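PDB 1JM1: rieske iron-sulfur protein soxF from Sulfolobus acidocaldarius, which carries a [2Fe-2S] cluster and probably passes electrons in the archaeal respiratory chain. Local coordinates for residues Y33-P38 with I87-D92; V151-D156 with G160-V165. One frame throughout, in Å; residues are numbered along the deposited sequence. Where two conformers were deposited one is given.

Contact 1: Y33-P38 with I87-D92; sequences YFFAYP and IFAFSD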
ATOM      1  N   TYR A  33       8.882   1.652  -0.611  1.00 12.09           N
ATOM      2  CA  TYR A  33       9.134   2.623  -1.653  1.00 11.69           C
ATOM      3  C   TYR A  33       7.898   3.478  -1.803  1.00 11.22           C
ATOM      4  O   TYR A  33       6.840   2.997  -2.255  1.00 11.91           O
ATOM      5  CB  TYR A  33       9.498   1.928  -2.949  1.00 12.83           C
ATOM      6  CG  TYR A  33      10.031   2.734  -4.054  1.00 13.75           C
ATOM      7  CD1 TYR A  33      11.401   2.865  -4.264  1.00 18.43           C
ATOM      8  CD2 TYR A  33       9.175   3.458  -4.915  1.00 15.03           C
ATOM      9  CE1 TYR A  33      11.915   3.633  -5.290  1.00 22.11           C
ATOM     10  CE2 TYR A  33       9.719   4.203  -5.959  1.00 17.35           C
ATOM     11  CZ  TYR A  33      11.083   4.274  -6.100  1.00 20.28           C
ATOM     12  OH  TYR A  33      11.646   4.971  -7.187  1.00 29.20           O
ATOM     13  N   PHE A  34       7.974   4.756  -1.437  1.00 11.88           N
ATOM     14  CA  PHE A  34       6.815   5.631  -1.405  1.00 11.30           C
ATOM     15  C   PHE A  34       6.528   6.229  -2.759  1.00 11.53           C
ATOM     16  O   PHE A  34       7.455   6.477  -3.548  1.00 12.91           O
ATOM     17  CB  PHE A  34       6.990   6.755  -0.375  1.00 12.61           C
ATOM     18  CG  PHE A  34       6.940   6.227   1.054  1.00 12.47           C
ATOM     19  CD1 PHE A  34       8.119   5.876   1.687  1.00 15.48           C
ATOM     20  CD2 PHE A  34       5.735   6.095   1.701  1.00 12.78           C
ATOM     21  CE1 PHE A  34       8.045   5.401   2.994  1.00 19.50           C
ATOM     22  CE2 PHE A  34       5.666   5.613   3.012  1.00 14.54           C
ATOM     23  CZ  PHE A  34       6.821   5.274   3.658  1.00 17.93           C
ATOM     24  N   PHE A  35       5.248   6.499  -2.993  1.00 11.22           N
ATOM     25  CA  PHE A  35       4.773   7.149  -4.210  1.00 11.64           C
ATOM     26  C   PHE A  35       3.403   7.762  -3.893  1.00 11.28           C
ATOM     27  O   PHE A  35       2.913   7.608  -2.755  1.00 12.79           O
ATOM     28  CB  PHE A  35       4.710   6.155  -5.400  1.00 12.04           C
ATOM     29  CG  PHE A  35       3.754   5.026  -5.256  1.00 11.21           C
ATOM     30  CD1 PHE A  35       2.522   5.022  -5.894  1.00 11.24           C
ATOM     31  CD2 PHE A  35       4.065   3.904  -4.491  1.00 11.27           C
ATOM     32  CE1 PHE A  35       1.667   3.947  -5.832  1.00 10.86           C
ATOM     33  CE2 PHE A  35       3.201   2.821  -4.413  1.00 11.12           C
ATOM     34  CZ  PHE A  35       2.007   2.831  -5.076  1.00 10.90           C
ATOM     35  N   ALA A  36       2.811   8.446  -4.830  1.00 11.94           N
ATOM     36  CA  ALA A  36       1.448   8.971  -4.695  1.00 11.94           C
ATOM     37  C   ALA A  36       0.606   8.416  -5.816  1.00 11.15           C
ATOM     38  O   ALA A  36       1.084   8.293  -6.958  1.00 12.60           O
ATOM     39  CB  ALA A  36       1.410  10.487  -4.760  1.00 14.22           C
ATOM     40  N   TYR A  37      -0.648   8.068  -5.513  1.00 10.59           N
ATOM     41  CA  TYR A  37      -1.510   7.466  -6.520  1.00 10.44           C
ATOM     42  C   TYR A  37      -2.935   7.359  -5.988  1.00 10.24           C
ATOM     43  O   TYR A  37      -3.106   6.993  -4.825  1.00 10.51           O
ATOM     44  CB  TYR A  37      -1.057   6.009  -6.809  1.00 10.83           C
ATOM     45  CG  TYR A  37      -1.910   5.299  -7.838  1.00 10.55           C
ATOM     46  CD1 TYR A  37      -1.736   5.513  -9.199  1.00 10.78           C
ATOM     47  CD2 TYR A  37      -2.929   4.427  -7.422  1.00 10.37           C
ATOM     48  CE1 TYR A  37      -2.545   4.886 -10.127  1.00 10.74           C
ATOM     49  CE2 TYR A  37      -3.738   3.814  -8.363  1.00 10.62           C
ATOM     50  CZ  TYR A  37      -3.532   4.056  -9.726  1.00 10.53           C
ATOM     51  OH  TYR A  37      -4.372   3.417 -10.603  1.00 11.83           O
ATOM     52  N   PRO A  38      -3.952   7.550  -6.843  1.00 10.83           N
ATOM     53  CA  PRO A  38      -3.883   8.044  -8.219  1.00 11.30           C
ATOM     54  C   PRO A  38      -3.648   9.511  -8.378  1.00 12.34           C
ATOM     55  O   PRO A  38      -3.404   9.944  -9.508  1.00 14.09           O
ATOM     56  CB  PRO A  38      -5.240   7.598  -8.810  1.00 12.47           C
ATOM     57  CG  PRO A  38      -6.170   7.657  -7.593  1.00 11.90           C
ATOM     58  CD  PRO A  38      -5.338   7.139  -6.475  1.00 11.37           C
ATOM     59  N   ILE A  87       6.096  -8.219  -4.594  1.00 10.61           N
ATOM     60  CA  ILE A  87       5.893  -6.782  -4.407  1.00 10.80           C
ATOM     61  C   ILE A  87       4.413  -6.448  -4.375  1.00 10.13           C
ATOM     62  O   ILE A  87       3.656  -6.816  -5.302  1.00 10.32           O
ATOM     63  CB  ILE A  87       6.622  -5.979  -5.486  1.00 11.23           C
ATOM     64  CG1 ILE A  87       8.134  -6.204  -5.357  1.00 13.77           C
ATOM     65  CG2 ILE A  87       6.257  -4.507  -5.363  1.00 12.07           C
ATOM     66  CD1 ILE A  87       8.929  -5.722  -6.478  1.00 14.90           C
ATOM     67  N   PHE A  88       4.018  -5.743  -3.330  1.00  9.85           N
ATOM     68  CA  PHE A  88       2.655  -5.320  -3.047  1.00  9.71           C
ATOM     69  C   PHE A  88       2.667  -3.815  -2.788  1.00  9.69           C
ATOM     70  O   PHE A  88       3.739  -3.203  -2.650  1.00 10.56           O
ATOM     71  CB  PHE A  88       2.104  -6.070  -1.810  1.00 10.41           C
ATOM     72  CG  PHE A  88       2.064  -7.560  -2.023  1.00 10.13           C
ATOM     73  CD1 PHE A  88       3.171  -8.347  -1.777  1.00 10.98           C
ATOM     74  CD2 PHE A  88       0.914  -8.155  -2.491  1.00 10.97           C
ATOM     75  CE1 PHE A  88       3.133  -9.715  -1.969  1.00 11.46           C
ATOM     76  CE2 PHE A  88       0.844  -9.520  -2.701  1.00 11.74           C
ATOM     77  CZ  PHE A  88       1.963 -10.282  -2.409  1.00 12.27           C
ATOM     78  N   ALA A  89       1.496  -3.223  -2.658  1.00  9.65           N
ATOM     79  CA  ALA A  89       1.397  -1.810  -2.344  1.00  9.40           C
ATOM     80  C   ALA A  89       0.123  -1.516  -1.581  1.00  9.02           C
ATOM     81  O   ALA A  89      -0.907  -2.161  -1.763  1.00  9.41           O
ATOM     82  CB  ALA A  89       1.442  -0.979  -3.624  1.00 10.68           C
ATOM     83  N   PHE A  90       0.202  -0.473  -0.741  1.00  9.18           N
ATOM     84  CA  PHE A  90      -0.895  -0.071   0.135  1.00  9.14           C
ATOM     85  C   PHE A  90      -0.988   1.439   0.146  1.00  9.11           C
ATOM     86  O   PHE A  90      -0.014   2.175  -0.024  1.00  9.46           O
ATOM     87  CB  PHE A  90      -0.655  -0.574   1.558  1.00  9.74           C
ATOM     88  CG  PHE A  90      -0.618  -2.081   1.694  1.00 10.10           C
ATOM     89  CD1 PHE A  90       0.548  -2.781   1.479  1.00 10.67           C
ATOM     90  CD2 PHE A  90      -1.791  -2.776   2.016  1.00 11.22           C
ATOM     91  CE1 PHE A  90       0.560  -4.156   1.543  1.00 11.97           C
ATOM     92  CE2 PHE A  90      -1.766  -4.156   2.118  1.00 12.43           C
ATOM     93  CZ  PHE A  90      -0.615  -4.829   1.883  1.00 12.90           C
ATOM     94  N   SER A  91      -2.204   1.923   0.520  1.00  9.35           N
ATOM     95  CA  SER A  91      -2.340   3.307   0.956  1.00  9.25           C
ATOM     96  C   SER A  91      -1.484   3.550   2.205  1.00  9.25           C
ATOM     97  O   SER A  91      -1.353   2.701   3.073  1.00  9.90           O
ATOM     98  CB  SER A  91      -3.797   3.575   1.295  1.00  9.75           C
ATOM     99  OG  SER A  91      -3.990   4.901   1.781  1.00  9.83           O
ATOM    100  N   ASP A  92      -0.933   4.780   2.278  1.00  9.71           N
ATOM    101  CA  ASP A  92      -0.195   5.226   3.448  1.00  9.62           C
ATOM    102  C   ASP A  92      -1.036   6.082   4.383  1.00  9.83           C
ATOM    103  O   ASP A  92      -0.448   6.732   5.261  1.00 11.19           O
ATOM    104  CB  ASP A  92       1.069   5.953   3.038  1.00 10.62           C
ATOM    105  CG  ASP A  92       2.041   6.181   4.146  1.00 10.78           C
ATOM    106  OD1 ASP A  92       2.185   5.208   4.977  1.00 11.37           O
ATOM    107  OD2 ASP A  92       2.711   7.227   4.211  1.00 12.61           O
TER

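Contact 2: V151-D156 with G160-V165; sequences VILDYD and GDIYAV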
ATOM      1  N   VAL A 151      -3.201  -0.993  -3.140  1.00  9.45           N
ATOM      2  CA  VAL A 151      -2.999  -0.456  -4.467  1.00  9.89           C
ATOM      3  C   VAL A 151      -2.647  -1.644  -5.376  1.00  9.80           C
ATOM      4  O   VAL A 151      -1.655  -2.347  -5.153  1.00 10.68           O
ATOM      5  CB  VAL A 151      -1.894   0.601  -4.478  1.00 10.50           C
ATOM      6  CG1 VAL A 151      -1.669   1.101  -5.923  1.00 11.95           C
ATOM      7  CG2 VAL A 151      -2.247   1.752  -3.551  1.00 11.56           C
ATOM      8  N   ILE A 152      -3.489  -1.861  -6.369  1.00 10.32           N
ATOM      9  CA  ILE A 152      -3.308  -2.972  -7.318  1.00 10.86           C
ATOM     10  C   ILE A 152      -2.181  -2.587  -8.272  1.00 10.85           C
ATOM     11  O   ILE A 152      -2.169  -1.477  -8.810  1.00 11.24           O
ATOM     12  CB  ILE A 152      -4.622  -3.276  -8.023  0.54 11.41           C
ATOM     13  CG1 ILE A 152      -5.726  -3.529  -6.986  0.54 13.02           C
ATOM     14  CG2 ILE A 152      -4.423  -4.439  -9.005  0.54 13.17           C
ATOM     15  CD1 ILE A 152      -7.075  -3.374  -7.671  0.54 16.06           C
ATOM     16  N   LEU A 153      -1.226  -3.511  -8.450  1.00 11.55           N
ATOM     17  CA  LEU A 153      -0.083  -3.318  -9.289  1.00 11.37           C
ATOM     18  C   LEU A 153      -0.120  -4.217 -10.491  1.00 12.09           C
ATOM     19  O   LEU A 153      -0.699  -5.304 -10.478  1.00 13.82           O
ATOM     20  CB  LEU A 153       1.199  -3.610  -8.486  1.00 11.55           C
ATOM     21  CG  LEU A 153       1.416  -2.804  -7.214  1.00 10.97           C
ATOM     22  CD1 LEU A 153       2.694  -3.283  -6.518  1.00 11.57           C
ATOM     23  CD2 LEU A 153       1.477  -1.297  -7.505  1.00 11.30           C
ATOM     24  N   ASP A 154       0.584  -3.788 -11.529  1.00 12.67           N
ATOM     25  CA  ASP A 154       0.809  -4.556 -12.757  1.00 13.17           C
ATOM     26  C   ASP A 154       2.294  -4.403 -13.109  1.00 13.07           C
ATOM     27  O   ASP A 154       2.782  -3.272 -13.302  1.00 17.89           O
ATOM     28  CB  ASP A 154      -0.079  -4.066 -13.864  1.00 14.59           C
ATOM     29  CG  ASP A 154       0.008  -4.858 -15.147  1.00 21.94           C
ATOM     30  OD1 ASP A 154       0.435  -6.011 -15.102  1.00 30.81           O
ATOM     31  OD2 ASP A 154      -0.476  -4.365 -16.186  1.00 26.58           O
ATOM     32  N   TYR A 155       2.998  -5.476 -13.322  1.00 13.95           N
ATOM     33  CA  TYR A 155       4.386  -5.489 -13.733  1.00 13.17           C
ATOM     34  C   TYR A 155       4.437  -5.792 -15.241  1.00 12.17           C
ATOM     35  O   TYR A 155       3.906  -6.792 -15.697  1.00 14.35           O
ATOM     36  CB  TYR A 155       5.136  -6.562 -12.910  1.00 13.96           C
ATOM     37  CG  TYR A 155       6.534  -6.844 -13.362  1.00 13.06           C
ATOM     38  CD1 TYR A 155       7.608  -5.969 -13.088  1.00 13.96           C
ATOM     39  CD2 TYR A 155       6.836  -8.005 -14.021  1.00 12.20           C
ATOM     40  CE1 TYR A 155       8.902  -6.280 -13.481  1.00 15.19           C
ATOM     41  CE2 TYR A 155       8.115  -8.295 -14.428  1.00 13.58           C
ATOM     42  CZ  TYR A 155       9.133  -7.425 -14.212  1.00 14.43           C
ATOM     43  OH  TYR A 155      10.438  -7.637 -14.640  1.00 17.50           O
ATOM     44  N   ASP A 156       5.105  -4.925 -15.959  1.00 11.45           N
ATOM     45  CA  ASP A 156       5.315  -5.085 -17.396  1.00 11.81           C
ATOM     46  C   ASP A 156       6.580  -5.950 -17.567  1.00 11.33           C
ATOM     47  O   ASP A 156       7.695  -5.475 -17.343  1.00 11.63           O
ATOM     48  CB  ASP A 156       5.468  -3.731 -18.078  1.00 13.03           C
ATOM     49  CG  ASP A 156       5.586  -3.826 -19.570  1.00 15.92           C
ATOM     50  OD1 ASP A 156       5.987  -4.867 -20.092  1.00 17.99           O
ATOM     51  OD2 ASP A 156       5.272  -2.845 -20.271  1.00 20.14           O
ATOM     52  N   GLY A 160      10.247  -4.281 -17.218  1.00 11.45           N
ATOM     53  CA  GLY A 160      10.571  -4.260 -15.798  1.00 11.72           C
ATOM     54  C   GLY A 160       9.817  -3.185 -15.019  1.00 11.28           C
ATOM     55  O   GLY A 160      10.022  -3.084 -13.802  1.00 11.87           O
ATOM     56  N   ASP A 161       8.979  -2.383 -15.647  1.00 11.67           N
ATOM     57  CA  ASP A 161       8.289  -1.316 -14.946  1.00 12.05           C
ATOM     58  C   ASP A 161       7.101  -1.847 -14.190  1.00 11.52           C
ATOM     59  O   ASP A 161       6.330  -2.703 -14.637  1.00 12.42           O
ATOM     60  CB  ASP A 161       7.883  -0.254 -15.947  1.00 13.89           C
ATOM     61  CG  ASP A 161       9.084   0.573 -16.448  1.00 14.43           C
ATOM     62  OD1 ASP A 161      10.081   0.694 -15.747  1.00 15.90           O
ATOM     63  OD2 ASP A 161       8.934   1.072 -17.588  1.00 17.35           O
ATOM     64  N   ILE A 162       6.945  -1.300 -12.980  1.00 11.71           N
ATOM     65  CA  ILE A 162       5.819  -1.581 -12.072  1.00 11.08           C
ATOM     66  C   ILE A 162       4.837  -0.436 -12.117  1.00 11.37           C
ATOM     67  O   ILE A 162       5.232   0.718 -11.861  1.00 12.15           O
ATOM     68  CB  ILE A 162       6.335  -1.763 -10.618  1.00 11.14           C
ATOM     69  CG1 ILE A 162       7.340  -2.903 -10.518  1.00 12.59           C
ATOM     70  CG2 ILE A 162       5.179  -1.947  -9.659  1.00 12.08           C
ATOM     71  CD1 ILE A 162       8.223  -2.848  -9.275  1.00 15.65           C
ATOM     72  N   TYR A 163       3.598  -0.741 -12.444  1.00 11.38           N
ATOM     73  CA  TYR A 163       2.537   0.245 -12.564  1.00 11.69           C
ATOM     74  C   TYR A 163       1.504   0.060 -11.439  1.00 11.63           C
ATOM     75  O   TYR A 163       1.161  -1.078 -11.085  1.00 12.54           O
ATOM     76  CB  TYR A 163       1.798   0.074 -13.897  1.00 13.13           C
ATOM     77  CG  TYR A 163       2.650   0.460 -15.091  1.00 13.11           C
ATOM     78  CD1 TYR A 163       3.519  -0.431 -15.683  1.00 13.90           C
ATOM     79  CD2 TYR A 163       2.644   1.758 -15.576  1.00 14.46           C
ATOM     80  CE1 TYR A 163       4.283  -0.040 -16.746  1.00 15.07           C
ATOM     81  CE2 TYR A 163       3.423   2.154 -16.636  1.00 15.62           C
ATOM     82  CZ  TYR A 163       4.278   1.255 -17.228  1.00 15.54           C
ATOM     83  OH  TYR A 163       5.017   1.655 -18.282  1.00 19.19           O
ATOM     84  N   ALA A 164       0.975   1.173 -10.953  1.00 11.40           N
ATOM     85  CA  ALA A 164      -0.224   1.181 -10.140  1.00 11.13           C
ATOM     86  C   ALA A 164      -1.420   1.353 -11.075  1.00 11.09           C
ATOM     87  O   ALA A 164      -1.398   2.209 -11.945  1.00 11.93           O
ATOM     88  CB  ALA A 164      -0.165   2.329  -9.126  1.00 11.46           C
ATOM     89  N   VAL A 165      -2.427   0.505 -10.885  1.00 11.16           N
ATOM     90  CA  VAL A 165      -3.575   0.439 -11.819  1.00 11.83           C
ATOM     91  C   VAL A 165      -4.927   0.490 -11.154  1.00 11.32           C
ATOM     92  O   VAL A 165      -5.940   0.554 -11.860  1.00 12.54           O
ATOM     93  CB  VAL A 165      -3.453  -0.788 -12.749  1.00 12.66           C
ATOM     94  CG1 VAL A 165      -2.190  -0.678 -13.588  1.00 14.60           C
ATOM     95  CG2 VAL A 165      -3.521  -2.102 -11.977  1.00 13.72           C
TER

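Contact 1: Y33-P38 with I87-D92
The carboxylate of Asp-92 approaches CE2 of the Phe-34 ring. CE2 of Phe-34 lies 3.6 Å from OD2 of Asp-92, which stands oblique to the ring. The carboxyl carbon CG of Asp-92 sits in the plane of the ring, at its edge. The carboxylate is turned 59° from that plane. In Asp-92 the carboxylate is swung anti to the backbone N (chi1 -167°), on the side of Phe-34.

The second meeting is purely apolar. The Phe-35 ring meets Ala-89 edge-on, with CZ of Phe-35 4.1 Å from CB of Ala-89. The ring of Phe-35 stands between its own N and carbonyl carbon (chi1 64°), and its far end thereby reaches Ala-89. The same ring packs on Cys-44 and Leu-46.

No backbone pairing joins the two segments. Strands 32-36 and 87-91 flank strand 43-48 in an antiparallel sheet. Asp-92 follows the second, just before the cluster ligand Cys-94. The contact thus packs strand 32-36 against the start of a cluster-binding loop of the Rieske domain.

The chemistry is modest: one methyl contact, and one oblique carboxylate approach to an aromatic CH, likely at most weakly favourable. Gln-100 NE2, hydrogen-bonded to Asp-92 OD2, probably does more to hold the carboxylate.

Contact 2: V151-D156 with G160-V165
Tyr-163 O is approached by two groups of the facing strand. Asp-154 N donates a hydrogen bond of 2.8 Å to Tyr-163 O, in the carbonyl plane. Leu-153 CA adds a CH...O contact of 3.1 Å to Tyr-163 O. This is the middle of an antiparallel beta hairpin, strands 151-155 and 161-167. Asp-154 and Tyr-163 form a hydrogen-bonded pair, since Tyr-163 N returns a bond to Asp-154 O. Val-165 N bonds to Ile-152 O, and Asp-156 N to Asp-161 O.

At the turn, Gly-160 N bonds to Asp-156 O at 2.8 Å, though bent to 144° at the hydrogen. Gly-160 has a positive phi of 84°, at which a side chain would press on the preceding carbonyl O.

Tyr-155 lies alongside this turn. Its CG is anti to the backbone N (chi1 171°), which lays CE1 3.4 Å from Gly-160 O. CD1 brings the ring edge to Ile-162 CG1. Replacing Tyr-155 with an alanine would probably uncover Gly-160 and deprive Ile-162 CG1 of its aromatic neighbour.

On the Asp-154 side of the sheet, Arg-12 makes a salt bridge to Asp-154 OD2 and a cation-pi contact with the Tyr-163 ring. That ring turns its edge to Asp-156, with CE1 of Tyr-163 4.1 Å from CB of Asp-156. Near the open end, Val-151 CG1 meets Ala-164 CB at 3.7 Å.

How the contacts relate
Contact 1 closes before contact 2 opens along the chain. Their centres are 11 Å apart, and they touch directly. Ala-89 O and Val-151 N, 2.9 Å apart, probably form a hydrogen bond between strand 87-91 and the hairpin. Phe-88 C packs against Leu-153 CD1 at 3.8 Å. From the other segment of contact 1, Tyr-37 CE1 approaches Ala-164 O at 3.4 Å, while Tyr-37 OH is hydrogen-bonded to Pro-11 O. Contact 1 is the nearer to the [2Fe-2S] cluster. The side chain of Asp-92 lies about 10 Å from the cluster and about 8 Å from that of its ligand Cys-94. Contact 2 lies away from the cluster site.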